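Local atomic coordinates of beta-methylmalyl-CoA dehydratase (Chloroflexus aurantiacus, PDB entry 4E3E), a protein that catalyses the reversible dehydration of beta-methylmalyl-CoA to mesaconyl-CoA in the glyoxylate assimilation cycle of carbon dioxide fixation. Residues P177-A182 with P302-I307; R245-G250 with P282-D287; A272-G277 with L340-T345. One frame throughout, in Å; residues are numbered along the deposited sequence.

Contact 1 (P177-A182 with P302-I307)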
loop_
_atom_site.group_PDB
_atom_site.type_symbol
_atom_site.label_atom_id
_atom_site.label_comp_id
_atom_site.label_asym_id
_atom_site.label_seq_id
_atom_site.Cartn_x
_atom_site.Cartn_y
_atom_site.Cartn_z
ATOM N N PRO A 177 -22.390 -16.303 10.564
ATOM C CA PRO A 177 -23.112 -15.448 9.611
ATOM C C PRO A 177 -23.232 -16.010 8.209
ATOM O O PRO A 177 -23.831 -15.375 7.350
ATOM C CB PRO A 177 -22.244 -14.196 9.559
ATOM C CG PRO A 177 -20.843 -14.691 9.850
ATOM C CD PRO A 177 -20.964 -15.932 10.677
ATOM N N TYR A 178 -22.644 -17.172 7.969
ATOM C CA TYR A 178 -22.749 -17.801 6.658
ATOM C C TYR A 178 -23.137 -19.266 6.795
ATOM O O TYR A 178 -23.202 -19.796 7.907
ATOM C CB TYR A 178 -21.453 -17.621 5.864
ATOM C CG TYR A 178 -20.194 -17.928 6.635
ATOM C CD1 TYR A 178 -19.736 -19.233 6.755
ATOM C CD2 TYR A 178 -19.449 -16.908 7.237
ATOM C CE1 TYR A 178 -18.570 -19.521 7.459
ATOM C CE2 TYR A 178 -18.286 -17.184 7.941
ATOM C CZ TYR A 178 -17.849 -18.494 8.050
ATOM O OH TYR A 178 -16.683 -18.787 8.741
ATOM N N THR A 179 -23.417 -19.907 5.665
ATOM C CA THR A 179 -23.902 -21.278 5.649
ATOM C C THR A 179 -23.128 -22.071 4.619
ATOM O O THR A 179 -22.836 -21.567 3.538
ATOM C CB THR A 179 -25.386 -21.325 5.255
ATOM O OG1 THR A 179 -26.127 -20.476 6.134
ATOM C CG2 THR A 179 -25.924 -22.746 5.367
ATOM N N VAL A 180 -22.825 -23.321 4.948
ATOM C CA VAL A 180 -22.053 -24.181 4.065
ATOM C C VAL A 180 -22.890 -25.380 3.650
ATOM O O VAL A 180 -23.562 -25.981 4.482
ATOM C CB VAL A 180 -20.786 -24.704 4.772
ATOM C CG1 VAL A 180 -20.007 -25.632 3.858
ATOM C CG2 VAL A 180 -19.908 -23.552 5.201
ATOM N N SER A 181 -22.862 -25.728 2.369
ATOM C CA SER A 181 -23.300 -27.068 1.981
ATOM C C SER A 181 -22.223 -27.715 1.142
ATOM O O SER A 181 -21.547 -27.038 0.360
ATOM C CB SER A 181 -24.647 -27.057 1.255
ATOM O OG SER A 181 -24.584 -26.293 0.069
ATOM N N ALA A 182 -22.047 -29.020 1.338
ATOM C CA ALA A 182 -21.119 -29.819 0.542
ATOM C C ALA A 182 -21.316 -29.561 -0.951
ATOM O O ALA A 182 -20.347 -29.408 -1.699
ATOM C CB ALA A 182 -21.309 -31.294 0.854
ATOM N N PRO A 302 -24.458 -24.879 18.494
ATOM C CA PRO A 302 -25.862 -25.160 18.778
ATOM C C PRO A 302 -26.731 -24.857 17.573
ATOM O O PRO A 302 -26.626 -23.771 16.996
ATOM C CB PRO A 302 -26.193 -24.201 19.930
ATOM C CG PRO A 302 -24.890 -23.920 20.581
ATOM C CD PRO A 302 -23.852 -23.986 19.502
ATOM N N GLY A 303 -27.566 -25.819 17.192
ATOM C CA GLY A 303 -28.528 -25.642 16.106
ATOM C C GLY A 303 -27.974 -25.826 14.698
ATOM O O GLY A 303 -28.730 -25.714 13.724
ATOM N N ARG A 304 -26.671 -26.116 14.580
ATOM C CA ARG A 304 -25.987 -26.197 13.271
ATOM C C ARG A 304 -25.164 -27.473 13.133
ATOM O O ARG A 304 -24.477 -27.870 14.071
ATOM C CB ARG A 304 -25.025 -25.008 13.068
ATOM C CG ARG A 304 -25.602 -23.625 13.317
ATOM C CD ARG A 304 -26.483 -23.182 12.172
ATOM N NE ARG A 304 -25.735 -23.069 10.923
ATOM C CZ ARG A 304 -25.246 -21.932 10.441
ATOM N NH1 ARG A 304 -25.432 -20.792 11.102
ATOM N NH2 ARG A 304 -24.597 -21.933 9.284
ATOM N N THR A 305 -25.200 -28.090 11.954
ATOM C CA THR A 305 -24.316 -29.225 11.664
ATOM C C THR A 305 -23.411 -28.999 10.446
ATOM O O THR A 305 -22.584 -29.855 10.131
ATOM C CB THR A 305 -25.106 -30.528 11.474
ATOM O OG1 THR A 305 -26.076 -30.342 10.439
ATOM C CG2 THR A 305 -25.809 -30.948 12.786
ATOM N N ASP A 306 -23.558 -27.853 9.775
ATOM C CA ASP A 306 -22.775 -27.524 8.562
ATOM C C ASP A 306 -21.405 -26.895 8.880
ATOM O O ASP A 306 -20.477 -26.948 8.063
ATOM C CB ASP A 306 -23.581 -26.589 7.644
ATOM C CG ASP A 306 -23.950 -25.250 8.320
ATOM O OD1 ASP A 306 -24.462 -25.256 9.473
ATOM O OD2 ASP A 306 -23.741 -24.189 7.686
ATOM N N ILE A 307 -21.311 -26.294 10.069
ATOM C CA ILE A 307 -20.146 -25.571 10.544
ATOM C C ILE A 307 -19.934 -25.919 12.011
ATOM O O ILE A 307 -20.890 -26.061 12.760
ATOM C CB ILE A 307 -20.338 -24.033 10.414
ATOM C CG1 ILE A 307 -20.433 -23.635 8.941
ATOM C CG2 ILE A 307 -19.164 -23.271 11.032
ATOM C CD1 ILE A 307 -20.801 -22.188 8.697
#

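Contact 2 (R245-G250 with P282-D287)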
loop_
_atom_site.group_PDB
_atom_site.type_symbol
_atom_site.label_atom_id
_atom_site.label_comp_id
_atom_site.label_asym_id
_atom_site.label_seq_id
_atom_site.Cartn_x
_atom_site.Cartn_y
_atom_site.Cartn_z
ATOM N N ARG A 245 15.126 0.622 19.232
ATOM C CA ARG A 245 14.484 0.504 17.946
ATOM C C ARG A 245 12.983 0.541 18.154
ATOM O O ARG A 245 12.494 0.279 19.254
ATOM C CB ARG A 245 14.921 -0.779 17.215
ATOM C CG ARG A 245 14.797 -2.048 18.030
ATOM C CD ARG A 245 16.039 -2.923 17.933
ATOM N NE ARG A 245 15.934 -4.032 18.882
ATOM C CZ ARG A 245 15.933 -5.321 18.553
ATOM N NH1 ARG A 245 16.080 -5.698 17.285
ATOM N NH2 ARG A 245 15.806 -6.242 19.504
ATOM N N ARG A 246 12.261 0.894 17.104
ATOM C CA ARG A 246 10.795 0.923 17.144
ATOM C C ARG A 246 10.243 -0.468 17.420
ATOM O O ARG A 246 10.858 -1.467 17.042
ATOM C CB ARG A 246 10.251 1.463 15.824
ATOM C CG ARG A 246 10.546 2.944 15.600
ATOM C CD ARG A 246 10.433 3.321 14.125
ATOM N NE ARG A 246 11.650 2.958 13.389
ATOM C CZ ARG A 246 11.861 3.169 12.087
ATOM N NH1 ARG A 246 13.022 2.795 11.555
ATOM N NH2 ARG A 246 10.929 3.742 11.314
ATOM N N ILE A 247 9.090 -0.520 18.084
ATOM C CA ILE A 247 8.454 -1.766 18.480
ATOM C C ILE A 247 7.278 -2.009 17.559
ATOM O O ILE A 247 6.489 -1.091 17.279
ATOM C CB ILE A 247 7.979 -1.733 19.954
ATOM C CG1 ILE A 247 9.188 -1.480 20.872
ATOM C CG2 ILE A 247 7.337 -3.060 20.334
ATOM C CD1 ILE A 247 8.822 -1.096 22.292
ATOM N N VAL A 248 7.187 -3.239 17.059
ATOM C CA VAL A 248 6.102 -3.618 16.161
ATOM C C VAL A 248 4.808 -3.761 16.946
ATOM O O VAL A 248 4.771 -4.418 17.992
ATOM C CB VAL A 248 6.416 -4.933 15.393
ATOM C CG1 VAL A 248 5.205 -5.391 14.561
ATOM C CG2 VAL A 248 7.638 -4.748 14.511
ATOM N N TYR A 249 3.754 -3.131 16.439
ATOM C CA TYR A 249 2.423 -3.311 16.963
ATOM C C TYR A 249 2.134 -4.803 17.162
ATOM O O TYR A 249 2.194 -5.605 16.205
ATOM C CB TYR A 249 1.410 -2.708 15.956
ATOM C CG TYR A 249 -0.038 -3.018 16.220
ATOM C CD1 TYR A 249 -0.584 -2.919 17.515
ATOM C CD2 TYR A 249 -0.910 -3.368 15.159
ATOM C CE1 TYR A 249 -1.938 -3.197 17.747
ATOM C CE2 TYR A 249 -2.243 -3.640 15.397
ATOM C CZ TYR A 249 -2.753 -3.561 16.690
ATOM O OH TYR A 249 -4.102 -3.840 16.913
ATOM N N GLY A 250 1.801 -5.173 18.397
ATOM C CA GLY A 250 1.466 -6.564 18.728
ATOM C C GLY A 250 0.418 -7.187 17.803
ATOM O O GLY A 250 0.521 -8.360 17.431
ATOM N N PRO A 282 8.664 -8.453 22.871
ATOM C CA PRO A 282 8.529 -7.466 21.801
ATOM C C PRO A 282 9.080 -8.014 20.475
ATOM O O PRO A 282 9.948 -8.882 20.466
ATOM C CB PRO A 282 9.376 -6.285 22.310
ATOM C CG PRO A 282 10.432 -6.936 23.141
ATOM C CD PRO A 282 9.755 -8.102 23.809
ATOM N N SER A 283 8.556 -7.507 19.374
ATOM C CA SER A 283 8.960 -7.889 18.030
ATOM C C SER A 283 9.480 -6.637 17.347
ATOM O O SER A 283 9.009 -5.528 17.640
ATOM C CB SER A 283 7.730 -8.374 17.250
ATOM O OG SER A 283 7.314 -9.651 17.696
ATOM N N PHE A 284 10.425 -6.809 16.423
ATOM C CA PHE A 284 11.133 -5.691 15.808
ATOM C C PHE A 284 11.311 -5.957 14.327
ATOM O O PHE A 284 11.298 -7.118 13.914
ATOM C CB PHE A 284 12.509 -5.560 16.452
ATOM C CG PHE A 284 12.461 -5.412 17.946
ATOM C CD1 PHE A 284 12.137 -4.192 18.526
ATOM C CD2 PHE A 284 12.730 -6.503 18.776
ATOM C CE1 PHE A 284 12.088 -4.052 19.908
ATOM C CE2 PHE A 284 12.676 -6.375 20.158
ATOM C CZ PHE A 284 12.359 -5.138 20.724
ATOM N N ALA A 285 11.459 -4.891 13.525
ATOM C CA ALA A 285 11.816 -5.035 12.106
ATOM C C ALA A 285 13.094 -5.833 12.041
ATOM O O ALA A 285 13.966 -5.646 12.897
ATOM C CB ALA A 285 12.011 -3.679 11.454
ATOM N N GLY A 286 13.190 -6.753 11.078
ATOM C CA GLY A 286 14.346 -7.652 11.017
ATOM C C GLY A 286 14.132 -9.010 11.679
ATOM O O GLY A 286 14.907 -9.954 11.462
ATOM N N ASP A 287 13.115 -9.112 12.526
ATOM C CA ASP A 287 12.730 -10.396 13.082
ATOM C C ASP A 287 11.971 -11.202 12.049
ATOM O O ASP A 287 11.116 -10.667 11.323
ATOM C CB ASP A 287 11.857 -10.212 14.325
ATOM C CG ASP A 287 12.645 -9.678 15.530
ATOM O OD1 ASP A 287 13.892 -9.763 15.548
ATOM O OD2 ASP A 287 12.005 -9.174 16.479
HETATM O O HOH W 1 11.833 -2.241 14.558
HETATM O O HOH W 2 6.010 -6.242 19.583
#

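Contact 3 (A272-G277 with L340-T345)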
loop_
_atom_site.group_PDB
_atom_site.type_symbol
_atom_site.label_atom_id
_atom_site.label_comp_id
_atom_site.label_asym_id
_atom_site.label_seq_id
_atom_site.Cartn_x
_atom_site.Cartn_y
_atom_site.Cartn_z
ATOM N N ALA A 272 -14.156 -16.125 14.944
ATOM C CA ALA A 272 -15.429 -15.737 15.534
ATOM C C ALA A 272 -15.279 -15.163 16.942
ATOM O O ALA A 272 -16.181 -14.473 17.436
ATOM C CB ALA A 272 -16.392 -16.909 15.525
ATOM N N ALA A 273 -14.149 -15.444 17.591
ATOM C CA ALA A 273 -13.888 -14.915 18.918
ATOM C C ALA A 273 -12.405 -14.878 19.215
ATOM O O ALA A 273 -11.642 -15.710 18.713
ATOM C CB ALA A 273 -14.586 -15.759 19.983
ATOM N N ILE A 274 -12.015 -13.922 20.052
ATOM C CA ILE A 274 -10.689 -13.906 20.671
ATOM C C ILE A 274 -10.860 -14.163 22.173
ATOM O O ILE A 274 -11.559 -13.418 22.857
ATOM C CB ILE A 274 -9.971 -12.567 20.437
ATOM C CG1 ILE A 274 -9.702 -12.384 18.938
ATOM C CG2 ILE A 274 -8.662 -12.515 21.224
ATOM C CD1 ILE A 274 -9.456 -10.947 18.518
ATOM N N ASN A 275 -10.219 -15.217 22.670
ATOM C CA ASN A 275 -10.362 -15.638 24.074
ATOM C C ASN A 275 -9.279 -15.053 24.965
ATOM O O ASN A 275 -9.540 -14.634 26.100
ATOM C CB ASN A 275 -10.339 -17.166 24.156
ATOM C CG ASN A 275 -11.328 -17.804 23.199
ATOM O OD1 ASN A 275 -10.969 -18.670 22.382
ATOM N ND2 ASN A 275 -12.566 -17.355 23.264
ATOM N N SER A 276 -8.058 -15.026 24.456
ATOM C CA SER A 276 -6.974 -14.357 25.169
ATOM C C SER A 276 -5.836 -14.131 24.201
ATOM O O SER A 276 -5.813 -14.716 23.111
ATOM C CB SER A 276 -6.521 -15.153 26.400
ATOM O OG SER A 276 -5.824 -16.311 26.006
ATOM N N GLY A 277 -4.906 -13.270 24.596
ATOM C CA GLY A 277 -3.811 -12.875 23.736
ATOM C C GLY A 277 -2.770 -12.252 24.623
ATOM O O GLY A 277 -3.068 -11.338 25.399
ATOM N N LEU A 340 4.096 -14.202 20.776
ATOM C CA LEU A 340 2.633 -14.158 20.786
ATOM C C LEU A 340 2.078 -15.479 21.276
ATOM O O LEU A 340 2.503 -16.535 20.809
ATOM C CB LEU A 340 2.100 -13.907 19.384
ATOM C CG LEU A 340 0.567 -13.830 19.309
ATOM C CD1 LEU A 340 0.087 -12.566 20.025
ATOM C CD2 LEU A 340 0.068 -13.895 17.861
ATOM N N ASP A 341 1.141 -15.416 22.217
ATOM C CA ASP A 341 0.344 -16.569 22.613
ATOM C C ASP A 341 -1.111 -16.159 22.423
ATOM O O ASP A 341 -1.650 -15.407 23.229
ATOM C CB ASP A 341 0.637 -16.938 24.077
ATOM C CG ASP A 341 -0.158 -18.147 24.556
ATOM O OD1 ASP A 341 -0.988 -18.689 23.778
ATOM O OD2 ASP A 341 0.038 -18.547 25.723
ATOM N N PHE A 342 -1.737 -16.649 21.357
ATOM C CA PHE A 342 -3.035 -16.140 20.896
ATOM C C PHE A 342 -4.052 -17.275 20.924
ATOM O O PHE A 342 -3.842 -18.303 20.290
ATOM C CB PHE A 342 -2.875 -15.569 19.468
ATOM C CG PHE A 342 -4.112 -14.894 18.910
ATOM C CD1 PHE A 342 -4.715 -13.824 19.569
ATOM C CD2 PHE A 342 -4.647 -15.301 17.676
ATOM C CE1 PHE A 342 -5.852 -13.203 19.033
ATOM C CE2 PHE A 342 -5.782 -14.681 17.133
ATOM C CZ PHE A 342 -6.380 -13.634 17.821
ATOM N N ASP A 343 -5.147 -17.087 21.658
ATOM C CA ASP A 343 -6.122 -18.141 21.912
ATOM C C ASP A 343 -7.446 -17.610 21.383
ATOM O O ASP A 343 -7.952 -16.595 21.857
ATOM C CB ASP A 343 -6.153 -18.407 23.445
ATOM C CG ASP A 343 -7.347 -19.259 23.925
ATOM O OD1 ASP A 343 -8.267 -19.673 23.163
ATOM O OD2 ASP A 343 -7.365 -19.519 25.141
ATOM N N TYR A 344 -8.004 -18.286 20.384
ATOM C CA TYR A 344 -9.147 -17.764 19.670
ATOM C C TYR A 344 -9.979 -18.914 19.154
ATOM O O TYR A 344 -9.597 -20.086 19.278
ATOM C CB TYR A 344 -8.698 -16.838 18.514
ATOM C CG TYR A 344 -7.788 -17.504 17.494
ATOM C CD1 TYR A 344 -6.494 -17.913 17.846
ATOM C CD2 TYR A 344 -8.227 -17.752 16.181
ATOM C CE1 TYR A 344 -5.655 -18.530 16.929
ATOM C CE2 TYR A 344 -7.389 -18.375 15.252
ATOM C CZ TYR A 344 -6.094 -18.758 15.637
ATOM O OH TYR A 344 -5.246 -19.376 14.731
ATOM N N THR A 345 -11.122 -18.576 18.584
ATOM C CA THR A 345 -12.061 -19.564 18.103
ATOM C C THR A 345 -12.388 -19.301 16.635
ATOM O O THR A 345 -12.794 -18.179 16.251
ATOM C CB THR A 345 -13.344 -19.545 18.942
ATOM O OG1 THR A 345 -13.018 -19.852 20.303
ATOM C CG2 THR A 345 -14.351 -20.571 18.430
#

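Contact 1 (P177-A182 with P302-I307)
The ring of Y178 overlaps the tip of I307, whose CD1 lies 3.7 Å from Y178 CE1 and meets the ring obliquely, the two side chains crossing at about a right angle. The contact lies at the edge of the hotdog-type fold, where the loop holding 177-182 runs past the hairpin connection between strands 288-300 and 307-318. I307 stands at the start of the latter strand and serves both neighbours: CD1 meets the tyrosine, while I307 CG1 packs 3.8 Å from V180 CG2. A branched aliphatic suits this place, since CD1 and CG1 can touch the ring and the valine at once. Further in, L347 of strand 338-349 lies against both Y178 and I307, and the hydroxyl of Y178 is hydrogen-bonded to S270. The Y178 side chain is about 6 Å from those of P62 and V98, substrate-binding residues by similarity, so the contact probably sits beside that pocket.

The outer half is polar. R304 bends at chi2 and chi3, folding back over its own loop to grip D306 side-on: NE binds OD1 and NH2 binds OD2, each through the syn lone pair. R304 NH2 also reaches across to Y178 O, 2.9 Å away and almost in the guanidinium plane. Arginine fits because one flat group can pair with a carboxylate and a backbone oxygen at once. The two-point grip fixes the rotation of the guanidinium, and the carboxylate's charge probably strengthens it. D306 places CG between its backbone N and carbonyl carbon (chi1 60°), which carries the carboxylate toward the other loop. The methyl of T179 comes across it, CG2 3.5 Å from D306 OD2. V180 N binds the anti lone pair of D306 OD2 at 3.0 Å, with an N-H...O angle of 173°.

Contact 2 (R245-G250 with P282-D287)
R245 sets CG between its backbone N and carbonyl carbon (chi1 51°) and then bends at chi2, while F284 turns CG beside its own backbone N (chi1 -56°); together these torsions lay the guanidinium flat on the phenyl ring. The result is a stacked cation-pi pair joining two loops of the hotdog-type fold. Loop 245-250 leads into helix 250-265, while loop 282-287 leads into strand 288-300. The planes are only 17° apart, and R245 CZ sits 3.6 Å from the centroid of the F284 ring. R245 NH2 is displaced toward the rim, 3.2 Å from F284 CD2. Arginine suits a partly exposed position of this kind, because its flat cation can cover an aromatic face and still offer N-H groups around its edge. The next arginine, R246, forms a salt bridge with E214 of the second subunit.

Other parts of the ring are used as well. R246 O lies in the ring plane at its edge, 3.4 Å from F284 CD1, and I247 runs beside the phenylalanine with CG1 4.0 Å from F284 CE1. A further aromatic, F243, meets F284 edge-to-face. Replacing F284 by an alanine is likely to leave the guanidinium of R245 without its flat partner, held less firmly, and to open a gap beside I247.

V248 N donates to S283 O at 3.0 Å, and the valine's CG2 packs against F284 CA; a compact branched side chain fits so close to the chain. From F284 to D287 the loop makes a type II beta turn, with G286 at positive phi, and D287 OD2 accepts from F284 N while also pairing with K318. Two waters bridge further backbone groups: one links V248 O to S283 N, the other donates to R246 O at 2.8 Å and accepts from A285 N.

Contact 3 (A272-G277 with L340-T345)
Two neighbouring antiparallel strands of the hotdog-type sheet, 270-278 and 338-349, meet here, and two classic beta bulges interrupt their ladder. In the first, A272 and A273 both face T345: A272 N binds T345 O at 2.8 Å, whereas the bond from A273 N is weak. In the second, N275 and S276 face D343: D343 O accepts from N275 N at 2.8 Å and from S276 N at 3.0 Å. The extra residue shifts the register by one. Bonds from T345 N to A273 O and from D343 N to S276 O complete the ladder.

On the face carrying I274 and F342, I274 CG2 lies 3.6 Å from F342 CE1, the side chains crossing at about a right angle. F342 holds CG anti to its backbone N (chi1 -175°), carrying the ring across to I274, and I254 of helix 250-265 packs on it too. Phenylalanine and isoleucine suit this buried, largely apolar side. G277 pairs with F342, and a side chain on it would run close to the ring.

The other face is polar at S276 and D343. The buried carboxylate of D343 has R311 as its salt-bridge partner, which would probably compensate its charge, and S276 OG approaches D343 CB to 3.3 Å.

Overall arrangement
Contact 3 is the core of the three, a buried strand pair whose centre lies about 7 Å from the centre of the chain; contacts 1 and 2 are partly buried loop pairs on opposite sides of that centre, their own centres about 39 Å apart. All three bear on one sheet: 302-307 leads into strand 307-318, which adjoins 338-349, and 282-287 joins strand 270-278 to strand 288-300. Chemistry follows place. Direct backbone bonds dominate in the sheet, whereas in the loops arginine side chains add much of the contact, bound to a carboxylate and a carbonyl in contact 1 and stacked on a ring in contact 2.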